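Local coordinates for protein exopolyphosphatase (Aquifex aeolicus, PDB 1T6C) that probably hydrolyses phosphoanhydride bonds as a Ppx/GppA-family phosphatase with an actin-like fold, and binds a calcium ion, at residues G213-T218 and A276-F281. Residues are numbered along the deposited sequence; the frame is centred on the assembly and turned at random.
Sequences GGTITT and AGIGIF
One residue before Thr215, which packs on Gly277 across the contact, the carbonyl O of Gly214 is gripped twice by Thr218: by its backbone N and by OG1, which donates at 2.7 Å. The hydroxyl approaches almost straight down the C=O bond (163°), tying the first turn of helix 214-223 together. Gly213 is the N-cap, with backbone angles that call for glycine. This turn meets helix 274-288 nearly at right angles (-85°), the local axes 9.2 Å apart. Gly277 has no side chain, and a CB there would run into Thr215 OG1; the CA atoms of Thr215 and Gly277 can therefore come within 5.7 Å. Thr215 CG2, anti to the backbone N, is laid against the peptide between Gly277 and Ile278, 3.5 Å from Gly277 C, and also touches the flank of Ile278 at CG1. Its OG1 lies beside the CA of Gly277 and hydrogen-bonds to Gln145, the neighbour of calcium ligands Asp144 and Gly146. A turn further along helix 274-288, the ring of Phe281 takes Ile216 over one face. CD1 of Ile216 sits 4.0 Å from the ring centroid, 19° off the normal, in a CH-pi contact, while CB of Ile216 comes 3.9 Å from Phe281 CZ. Leu293 of strand 292-296 touches both side chains, so the pair is seated on the six-stranded sheet. The crossing thus joins two helices of the actin-like fold, the first beginning one residue, Gly213, after strand 208-212. No hydrogen bond links the two segments; cohesion is apolar and buried, and the one polar side-chain group among the touching residues, the Thr215 hydroxyl, is satisfied by Gln145, linking the crossing to strand 139-146, which supplies two of the calcium ligands.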
loop_
_atom_site.group_PDB
_atom_site.type_symbol
_atom_site.label_atom_id
_atom_site.label_comp_id
_atom_site.label_asym_id
_atom_site.label_seq_id
_atom_site.Cartn_x
_atom_site.Cartn_y
_atom_site.Cartn_z
ATOM N N GLY A 213 1.993 -0.093 4.642
ATOM C CA GLY A 213 0.546 -0.088 4.491
ATOM C C GLY A 213 -0.162 0.487 5.689
ATOM O O GLY A 213 0.443 0.790 6.726
ATOM N N GLY A 214 -1.488 0.552 5.558
ATOM C CA GLY A 214 -2.352 1.175 6.537
ATOM C C GLY A 214 -2.418 0.487 7.872
ATOM O O GLY A 214 -2.559 1.130 8.924
ATOM N N THR A 215 -2.315 -0.835 7.861
ATOM C CA THR A 215 -2.302 -1.563 9.111
ATOM C C THR A 215 -1.062 -1.226 9.944
ATOM O O THR A 215 -1.177 -0.858 11.109
ATOM C CB THR A 215 -2.370 -3.082 8.867
ATOM O OG1 THR A 215 -3.591 -3.411 8.159
ATOM C CG2 THR A 215 -2.419 -3.782 10.216
ATOM N N ILE A 216 0.103 -1.388 9.343
ATOM C CA ILE A 216 1.345 -1.274 10.115
ATOM C C ILE A 216 1.663 0.170 10.553
ATOM O O ILE A 216 2.208 0.399 11.644
ATOM C CB ILE A 216 2.502 -1.975 9.372
ATOM C CG1 ILE A 216 3.607 -2.357 10.365
ATOM C CG2 ILE A 216 2.980 -1.137 8.222
ATOM C CD1 ILE A 216 3.255 -3.522 11.272
ATOM N N THR A 217 1.284 1.166 9.756
ATOM C CA THR A 217 1.504 2.542 10.169
ATOM C C THR A 217 0.526 2.913 11.278
ATOM O O THR A 217 0.873 3.658 12.176
ATOM C CB THR A 217 1.395 3.567 9.013
ATOM O OG1 THR A 217 0.171 3.386 8.278
ATOM C CG2 THR A 217 2.525 3.363 8.003
ATOM N N THR A 218 -0.703 2.412 11.216
ATOM C CA THR A 218 -1.637 2.609 12.331
ATOM C C THR A 218 -1.117 1.960 13.586
ATOM O O THR A 218 -1.152 2.575 14.646
ATOM C CB THR A 218 -3.006 2.065 11.982
ATOM O OG1 THR A 218 -3.527 2.789 10.856
ATOM C CG2 THR A 218 -3.973 2.289 13.125
ATOM N N ALA A 276 -6.985 -8.767 11.073
ATOM C CA ALA A 276 -6.402 -9.619 10.038
ATOM C C ALA A 276 -5.110 -9.050 9.540
ATOM O O ALA A 276 -4.139 -9.795 9.328
ATOM C CB ALA A 276 -7.391 -9.830 8.849
ATOM N N GLY A 277 -5.061 -7.734 9.340
ATOM C CA GLY A 277 -3.834 -7.085 8.934
ATOM C C GLY A 277 -2.734 -7.288 9.944
ATOM O O GLY A 277 -1.608 -7.584 9.586
ATOM N N ILE A 278 -3.051 -7.074 11.215
ATOM C CA ILE A 278 -2.041 -7.228 12.263
ATOM C C ILE A 278 -1.531 -8.661 12.250
ATOM O O ILE A 278 -0.327 -8.892 12.379
ATOM C CB ILE A 278 -2.614 -6.868 13.630
ATOM C CG1 ILE A 278 -2.980 -5.395 13.697
ATOM C CG2 ILE A 278 -1.582 -7.147 14.718
ATOM C CD1 ILE A 278 -3.847 -5.070 14.905
ATOM N N GLY A 279 -2.405 -9.633 12.055
ATOM C CA GLY A 279 -2.025 -11.042 12.026
ATOM C C GLY A 279 -1.049 -11.406 10.926
ATOM O O GLY A 279 -0.131 -12.226 11.146
ATOM N N ILE A 280 -1.198 -10.783 9.755
ATOM C CA ILE A 280 -0.286 -11.016 8.666
ATOM C C ILE A 280 1.118 -10.636 9.101
ATOM O O ILE A 280 2.062 -11.375 8.861
ATOM C CB ILE A 280 -0.679 -10.212 7.380
ATOM C CG1 ILE A 280 -1.937 -10.795 6.759
ATOM C CG2 ILE A 280 0.520 -10.200 6.386
ATOM C CD1 ILE A 280 -2.473 -9.941 5.618
ATOM N N PHE A 281 1.270 -9.481 9.717
ATOM C CA PHE A 281 2.615 -9.043 10.138
ATOM C C PHE A 281 3.137 -9.880 11.279
ATOM O O PHE A 281 4.337 -10.173 11.311
ATOM C CB PHE A 281 2.598 -7.574 10.518
ATOM C CG PHE A 281 2.505 -6.671 9.319
ATOM C CD1 PHE A 281 1.283 -6.155 8.915
ATOM C CD2 PHE A 281 3.623 -6.410 8.553
ATOM C CE1 PHE A 281 1.208 -5.380 7.779
ATOM C CE2 PHE A 281 3.531 -5.640 7.401
ATOM C CZ PHE A 281 2.348 -5.123 7.037
#